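Local coordinates for protein geranylgeranyl pyrophosphate synthase (Corynebacterium glutamicum, PDB 3LMD) that probably joins isopentenyl diphosphate units to an allylic diphosphate with the help of magnesium, building long-chain prenyl diphosphates, at residues A43-L55 with I98-A110. Residues are numbered along the deposited sequence; the frame is centred on the assembly and turned at random.
Sequences AMVQVEELLHTEL and IKAAVVVEITHLA
V102 of helix 98-110 pushes its forked tip against the backbone of helix 43-55 between V47 and L51. From CB the fork parts: CG1, anti to the backbone N (chi1 167°), reaches L51 CA at 3.9 Å, while CG2 turns beside that N and presses on V47 O at 3.5 Å, with L50 CB, CG and CD2 along one side of it. L50 lies across V102 at about a right angle, and its CD2 extends to the backbone of K99. One turn earlier, I98 does similar work: CG2 rests on V47 N at 3.8 Å and CD1 on the CB of A43. V47 CG2 touches both I98 CG2 and A101 CB, 4.0 Å from each. Toward the C-terminal ends, L51 divides its methyls, CD1 against I106 CG1 at 3.5 Å and CD2 against E105 CG at 4.0 Å, and I106 CD1 reaches E54 CB. The side chains of the pair meet through carbon atoms alone, and the axes approach to 9.0 Å at a crossing angle of -57°. Carboxylates of E48 and E105 both form salt bridges to R76, a shared cation that should offset their like charges. In this all-helical prenyl synthase fold, helix 95-118 carries D115, a calcium-binding residue with no ion in this chain, beyond L109; helix 132-157 adds L153 against V102 and E54, helix 77-86 sets L83 on I98, and helix 188-214 packs on V104.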
ATOM      1  N   ALA A  43       9.767 -23.317 -14.181  1.00 32.86           N
ATOM      2  CA  ALA A  43       8.783 -22.651 -13.340  1.00 35.71           C
ATOM      3  C   ALA A  43       9.157 -21.166 -13.139  1.00 32.20           C
ATOM      4  O   ALA A  43       8.263 -20.326 -13.055  1.00 33.26           O
ATOM      5  CB  ALA A  43       8.623 -23.379 -12.012  1.00 38.18           C
ATOM      6  N   MET A  44      10.457 -20.837 -13.102  1.00 27.58           N
ATOM      7  CA  MET A  44      10.881 -19.424 -13.003  1.00 30.55           C
ATOM      8  C   MET A  44      10.462 -18.605 -14.225  1.00 35.20           C
ATOM      9  O   MET A  44      10.179 -17.404 -14.112  1.00 28.81           O
ATOM     10  CB  MET A  44      12.385 -19.250 -12.720  1.00 28.15           C
ATOM     11  CG  MET A  44      12.805 -19.505 -11.271  1.00 40.82           C
ATOM     12  SD  MET A  44      12.192 -18.270 -10.053  1.00 38.03           S
ATOM     13  CE  MET A  44      11.867 -16.845 -11.066  1.00 31.19           C
ATOM     14  N   VAL A  45      10.430 -19.231 -15.398  1.00 29.71           N
ATOM     15  CA  VAL A  45       9.957 -18.524 -16.597  1.00 30.03           C
ATOM     16  C   VAL A  45       8.468 -18.197 -16.429  1.00 25.76           C
ATOM     17  O   VAL A  45       7.989 -17.094 -16.772  1.00 27.76           O
ATOM     18  CB  VAL A  45      10.140 -19.415 -17.861  1.00 37.09           C
ATOM     19  CG1 VAL A  45       9.382 -18.826 -19.074  1.00 41.54           C
ATOM     20  CG2 VAL A  45      11.617 -19.623 -18.163  1.00 36.06           C
ATOM     21  N   GLN A  46       7.714 -19.156 -15.916  1.00 25.20           N
ATOM     22  CA  GLN A  46       6.295 -18.952 -15.678  1.00 27.29           C
ATOM     23  C   GLN A  46       6.033 -17.837 -14.636  1.00 30.11           C
ATOM     24  O   GLN A  46       5.104 -17.043 -14.780  1.00 26.82           O
ATOM     25  CB  GLN A  46       5.656 -20.247 -15.199  1.00 32.25           C
ATOM     26  CG  GLN A  46       5.712 -21.394 -16.240  1.00 34.54           C
ATOM     27  CD  GLN A  46       5.240 -22.714 -15.647  1.00 52.69           C
ATOM     28  OE1 GLN A  46       4.057 -22.890 -15.364  1.00 57.96           O
ATOM     29  NE2 GLN A  46       6.169 -23.645 -15.444  1.00 62.35           N
ATOM     30  N   VAL A  47       6.839 -17.807 -13.587  1.00 29.18           N
ATOM     31  CA  VAL A  47       6.796 -16.684 -12.624  1.00 26.77           C
ATOM     32  C   VAL A  47       7.078 -15.358 -13.327  1.00 24.21           C
ATOM     33  O   VAL A  47       6.373 -14.369 -13.133  1.00 27.08           O
ATOM     34  CB  VAL A  47       7.890 -16.878 -11.538  1.00 28.87           C
ATOM     35  CG1 VAL A  47       8.104 -15.598 -10.740  1.00 25.49           C
ATOM     36  CG2 VAL A  47       7.531 -18.080 -10.646  1.00 26.95           C
ATOM     37  N   GLU A  48       8.166 -15.313 -14.087  1.00 28.73           N
ATOM     38  CA  GLU A  48       8.504 -14.112 -14.808  1.00 26.94           C
ATOM     39  C   GLU A  48       7.365 -13.645 -15.740  1.00 27.62           C
ATOM     40  O   GLU A  48       7.126 -12.449 -15.867  1.00 25.71           O
ATOM     41  CB  GLU A  48       9.796 -14.302 -15.621  1.00 32.64           C
ATOM     42  CG  GLU A  48      11.072 -14.480 -14.761  1.00 44.95           C
ATOM     43  CD  GLU A  48      11.561 -13.151 -14.146  1.00 49.40           C
ATOM     44  OE1 GLU A  48      10.850 -12.131 -14.270  1.00 44.98           O
ATOM     45  OE2 GLU A  48      12.667 -13.125 -13.564  1.00 61.43           O
ATOM     46  N   GLU A  49       6.686 -14.573 -16.407  1.00 30.43           N
ATOM     47  CA  GLU A  49       5.616 -14.196 -17.347  1.00 28.70           C
ATOM     48  C   GLU A  49       4.457 -13.567 -16.599  1.00 27.42           C
ATOM     49  O   GLU A  49       3.925 -12.539 -17.022  1.00 26.39           O
ATOM     50  CB  GLU A  49       5.110 -15.410 -18.164  1.00 28.96           C
ATOM     51  CG  GLU A  49       6.012 -15.603 -19.390  1.00 43.81           C
ATOM     52  CD  GLU A  49       5.908 -16.970 -20.051  1.00 57.17           C
ATOM     53  OE1 GLU A  49       5.001 -17.760 -19.695  1.00 53.25           O
ATOM     54  OE2 GLU A  49       6.761 -17.234 -20.932  1.00 53.11           O
ATOM     55  N   LEU A  50       4.058 -14.191 -15.504  1.00 23.68           N
ATOM     56  CA  LEU A  50       2.877 -13.721 -14.771  1.00 24.80           C
ATOM     57  C   LEU A  50       3.209 -12.398 -14.057  1.00 25.71           C
ATOM     58  O   LEU A  50       2.398 -11.467 -14.022  1.00 25.12           O
ATOM     59  CB  LEU A  50       2.346 -14.805 -13.818  1.00 26.99           C
ATOM     60  CG  LEU A  50       1.179 -14.378 -12.918  1.00 28.53           C
ATOM     61  CD1 LEU A  50      -0.021 -13.836 -13.761  1.00 25.25           C
ATOM     62  CD2 LEU A  50       0.723 -15.483 -11.976  1.00 30.36           C
ATOM     63  N   LEU A  51       4.414 -12.312 -13.507  1.00 25.22           N
ATOM     64  CA  LEU A  51       4.862 -11.070 -12.925  1.00 23.91           C
ATOM     65  C   LEU A  51       4.831  -9.948 -13.962  1.00 23.78           C
ATOM     66  O   LEU A  51       4.296  -8.860 -13.706  1.00 23.09           O
ATOM     67  CB  LEU A  51       6.269 -11.256 -12.334  1.00 25.53           C
ATOM     68  CG  LEU A  51       6.923  -9.983 -11.827  1.00 27.40           C
ATOM     69  CD1 LEU A  51       6.172  -9.520 -10.567  1.00 23.98           C
ATOM     70  CD2 LEU A  51       8.421 -10.280 -11.496  1.00 27.49           C
ATOM     71  N   HIS A  52       5.408 -10.178 -15.137  1.00 24.98           N
ATOM     72  CA  HIS A  52       5.421  -9.109 -16.157  1.00 25.51           C
ATOM     73  C   HIS A  52       3.991  -8.755 -16.544  1.00 22.98           C
ATOM     74  O   HIS A  52       3.650  -7.582 -16.726  1.00 26.49           O
ATOM     75  CB  HIS A  52       6.174  -9.571 -17.438  1.00 27.06           C
ATOM     76  CG  HIS A  52       5.946  -8.664 -18.607  1.00 30.34           C
ATOM     77  ND1 HIS A  52       6.505  -7.406 -18.684  1.00 31.11           N
ATOM     78  CD2 HIS A  52       5.189  -8.813 -19.724  1.00 31.68           C
ATOM     79  CE1 HIS A  52       6.113  -6.822 -19.807  1.00 35.65           C
ATOM     80  NE2 HIS A  52       5.303  -7.652 -20.449  1.00 29.84           N
ATOM     81  N   THR A  53       3.126  -9.752 -16.663  1.00 22.34           N
ATOM     82  CA  THR A  53       1.725  -9.417 -16.947  1.00 24.68           C
ATOM     83  C   THR A  53       1.154  -8.456 -15.886  1.00 23.74           C
ATOM     84  O   THR A  53       0.525  -7.453 -16.209  1.00 25.97           O
ATOM     85  CB  THR A  53       0.875 -10.695 -17.047  1.00 27.71           C
ATOM     86  OG1 THR A  53       1.229 -11.381 -18.268  1.00 30.13           O
ATOM     87  CG2 THR A  53      -0.590 -10.378 -17.069  1.00 31.50           C
ATOM     88  N   GLU A  54       1.352  -8.773 -14.612  1.00 26.48           N
ATOM     89  CA  GLU A  54       0.817  -7.906 -13.552  1.00 26.42           C
ATOM     90  C   GLU A  54       1.437  -6.516 -13.601  1.00 23.63           C
ATOM     91  O   GLU A  54       0.735  -5.513 -13.497  1.00 26.69           O
ATOM     92  CB  GLU A  54       1.087  -8.537 -12.167  1.00 24.69           C
ATOM     93  CG  GLU A  54       0.250  -9.754 -11.892  1.00 29.93           C
ATOM     94  CD  GLU A  54      -1.214  -9.380 -11.571  1.00 28.13           C
ATOM     95  OE1 GLU A  54      -1.548  -8.187 -11.554  1.00 38.31           O
ATOM     96  OE2 GLU A  54      -2.036 -10.278 -11.342  1.00 37.15           O
ATOM     97  N   LEU A  55       2.763  -6.447 -13.718  1.00 22.57           N
ATOM     98  CA  LEU A  55       3.425  -5.150 -13.707  1.00 25.84           C
ATOM     99  C   LEU A  55       2.966  -4.288 -14.890  1.00 28.91           C
ATOM    100  O   LEU A  55       2.946  -3.047 -14.814  1.00 29.98           O
ATOM    101  CB  LEU A  55       4.956  -5.330 -13.740  1.00 25.00           C
ATOM    102  CG  LEU A  55       5.566  -6.104 -12.560  1.00 28.78           C
ATOM    103  CD1 LEU A  55       7.076  -6.243 -12.757  1.00 28.74           C
ATOM    104  CD2 LEU A  55       5.270  -5.341 -11.270  1.00 31.62           C
ATOM    105  N   ILE A  98       3.224 -21.009  -8.488  1.00 27.05           N
ATOM    106  CA  ILE A  98       3.706 -19.923  -9.352  1.00 24.76           C
ATOM    107  C   ILE A  98       3.050 -18.606  -8.982  1.00 26.53           C
ATOM    108  O   ILE A  98       3.711 -17.572  -8.904  1.00 26.74           O
ATOM    109  CB  ILE A  98       3.355 -20.174 -10.843  1.00 31.85           C
ATOM    110  CG1 ILE A  98       3.981 -21.472 -11.350  1.00 44.68           C
ATOM    111  CG2 ILE A  98       3.774 -19.002 -11.724  1.00 28.62           C
ATOM    112  CD1 ILE A  98       5.393 -21.595 -11.042  1.00 39.46           C
ATOM    113  N   LYS A  99       1.743 -18.629  -8.800  1.00 24.08           N
ATOM    114  CA  LYS A  99       1.026 -17.397  -8.471  1.00 26.69           C
ATOM    115  C   LYS A  99       1.433 -16.826  -7.084  1.00 24.97           C
ATOM    116  O   LYS A  99       1.573 -15.605  -6.915  1.00 25.53           O
ATOM    117  CB  LYS A  99      -0.485 -17.685  -8.512  1.00 29.81           C
ATOM    118  CG  LYS A  99      -1.381 -16.484  -8.461  1.00 36.60           C
ATOM    119  CD  LYS A  99      -2.865 -16.864  -8.773  1.00 41.50           C
ATOM    120  CE  LYS A  99      -3.033 -17.547 -10.137  1.00 36.57           C
ATOM    121  NZ  LYS A  99      -4.460 -17.585 -10.599  1.00 30.86           N
ATOM    122  N   ALA A 100       1.561 -17.695  -6.087  1.00 25.31           N
ATOM    123  CA  ALA A 100       2.096 -17.266  -4.781  1.00 25.78           C
ATOM    124  C   ALA A 100       3.498 -16.653  -4.887  1.00 26.05           C
ATOM    125  O   ALA A 100       3.785 -15.654  -4.230  1.00 25.89           O
ATOM    126  CB  ALA A 100       2.067 -18.420  -3.763  1.00 25.55           C
ATOM    127  N   ALA A 101       4.372 -17.220  -5.715  1.00 21.99           N
ATOM    128  CA  ALA A 101       5.735 -16.713  -5.871  1.00 23.60           C
ATOM    129  C   ALA A 101       5.702 -15.321  -6.469  1.00 24.94           C
ATOM    130  O   ALA A 101       6.512 -14.446  -6.096  1.00 25.50           O
ATOM    131  CB  ALA A 101       6.588 -17.657  -6.762  1.00 24.47           C
ATOM    132  N   VAL A 102       4.739 -15.103  -7.355  1.00 21.86           N
ATOM    133  CA  VAL A 102       4.580 -13.805  -7.982  1.00 23.51           C
ATOM    134  C   VAL A 102       4.104 -12.804  -6.929  1.00 19.24           C
ATOM    135  O   VAL A 102       4.563 -11.668  -6.894  1.00 23.59           O
ATOM    136  CB  VAL A 102       3.621 -13.855  -9.199  1.00 25.77           C
ATOM    137  CG1 VAL A 102       3.204 -12.418  -9.653  1.00 24.53           C
ATOM    138  CG2 VAL A 102       4.268 -14.665 -10.367  1.00 23.00           C
ATOM    139  N   VAL A 103       3.184 -13.240  -6.074  1.00 22.47           N
ATOM    140  CA  VAL A 103       2.704 -12.356  -5.012  1.00 21.74           C
ATOM    141  C   VAL A 103       3.873 -11.939  -4.116  1.00 26.53           C
ATOM    142  O   VAL A 103       4.004 -10.759  -3.764  1.00 24.10           O
ATOM    143  CB  VAL A 103       1.599 -13.040  -4.183  1.00 21.23           C
ATOM    144  CG1 VAL A 103       1.323 -12.260  -2.849  1.00 25.21           C
ATOM    145  CG2 VAL A 103       0.293 -13.122  -5.019  1.00 24.70           C
ATOM    146  N   VAL A 104       4.719 -12.898  -3.745  1.00 23.35           N
ATOM    147  CA  VAL A 104       5.889 -12.563  -2.917  1.00 27.11           C
ATOM    148  C   VAL A 104       6.771 -11.550  -3.629  1.00 23.37           C
ATOM    149  O   VAL A 104       7.207 -10.547  -3.030  1.00 23.95           O
ATOM    150  CB  VAL A 104       6.698 -13.816  -2.528  1.00 25.95           C
ATOM    151  CG1 VAL A 104       8.037 -13.430  -1.836  1.00 24.83           C
ATOM    152  CG2 VAL A 104       5.833 -14.697  -1.610  1.00 25.31           C
ATOM    153  N   GLU A 105       7.062 -11.797  -4.894  1.00 22.32           N
ATOM    154  CA  GLU A 105       7.947 -10.874  -5.611  1.00 25.02           C
ATOM    155  C   GLU A 105       7.360  -9.478  -5.812  1.00 26.62           C
ATOM    156  O   GLU A 105       8.092  -8.485  -5.746  1.00 27.82           O
ATOM    157  CB  GLU A 105       8.414 -11.458  -6.949  1.00 26.68           C
ATOM    158  CG  GLU A 105       9.389 -10.543  -7.662  1.00 28.12           C
ATOM    159  CD  GLU A 105      10.787 -10.504  -7.026  1.00 31.65           C
ATOM    160  OE1 GLU A 105      11.015 -11.119  -5.973  1.00 30.44           O
ATOM    161  OE2 GLU A 105      11.694  -9.868  -7.612  1.00 31.03           O
ATOM    162  N   ILE A 106       6.049  -9.399  -6.056  1.00 22.03           N
ATOM    163  CA  ILE A 106       5.390  -8.094  -6.226  1.00 24.13           C
ATOM    164  C   ILE A 106       5.458  -7.321  -4.930  1.00 24.93           C
ATOM    165  O   ILE A 106       5.638  -6.098  -4.910  1.00 23.65           O
ATOM    166  CB  ILE A 106       3.898  -8.275  -6.616  1.00 22.98           C
ATOM    167  CG1 ILE A 106       3.790  -8.712  -8.102  1.00 26.34           C
ATOM    168  CG2 ILE A 106       3.151  -6.949  -6.388  1.00 23.34           C
ATOM    169  CD1 ILE A 106       2.318  -9.145  -8.510  1.00 29.25           C
ATOM    170  N   THR A 107       5.292  -8.036  -3.829  1.00 23.65           N
ATOM    171  CA  THR A 107       5.366  -7.386  -2.509  1.00 24.49           C
ATOM    172  C   THR A 107       6.753  -6.854  -2.235  1.00 26.91           C
ATOM    173  O   THR A 107       6.914  -5.720  -1.742  1.00 25.58           O
ATOM    174  CB  THR A 107       4.946  -8.367  -1.408  1.00 26.56           C
ATOM    175  OG1 THR A 107       3.575  -8.735  -1.637  1.00 26.41           O
ATOM    176  CG2 THR A 107       5.070  -7.711  -0.007  1.00 28.18           C
ATOM    177  N   HIS A 108       7.756  -7.659  -2.586  1.00 22.02           N
ATOM    178  CA  HIS A 108       9.140  -7.215  -2.526  1.00 23.24           C
ATOM    179  C   HIS A 108       9.346  -5.936  -3.317  1.00 24.71           C
ATOM    180  O   HIS A 108       9.942  -4.984  -2.809  1.00 26.16           O
ATOM    181  CB  HIS A 108      10.085  -8.339  -3.038  1.00 24.92           C
ATOM    182  CG  HIS A 108      11.490  -7.896  -3.240  1.00 27.79           C
ATOM    183  ND1 HIS A 108      12.242  -7.323  -2.228  1.00 26.89           N
ATOM    184  CD2 HIS A 108      12.290  -7.940  -4.334  1.00 27.98           C
ATOM    185  CE1 HIS A 108      13.447  -7.032  -2.699  1.00 29.18           C
ATOM    186  NE2 HIS A 108      13.498  -7.389  -3.973  1.00 33.66           N
ATOM    187  N   LEU A 109       8.895  -5.906  -4.575  1.00 23.65           N
ATOM    188  CA  LEU A 109       9.074  -4.719  -5.410  1.00 24.83           C
ATOM    189  C   LEU A 109       8.333  -3.493  -4.847  1.00 21.97           C
ATOM    190  O   LEU A 109       8.884  -2.379  -4.842  1.00 25.73           O
ATOM    191  CB  LEU A 109       8.633  -5.000  -6.871  1.00 23.68           C
ATOM    192  CG  LEU A 109       9.475  -6.099  -7.538  1.00 30.08           C
ATOM    193  CD1 LEU A 109       8.916  -6.486  -8.943  1.00 26.71           C
ATOM    194  CD2 LEU A 109      10.964  -5.650  -7.624  1.00 31.32           C
ATOM    195  N   ALA A 110       7.109  -3.687  -4.377  1.00 22.92           N
ATOM    196  CA  ALA A 110       6.315  -2.562  -3.819  1.00 23.35           C
ATOM    197  C   ALA A 110       7.069  -1.907  -2.678  1.00 28.41           C
ATOM    198  O   ALA A 110       7.154  -0.691  -2.573  1.00 27.92           O
ATOM    199  CB  ALA A 110       4.933  -3.050  -3.340  1.00 22.50           C
TER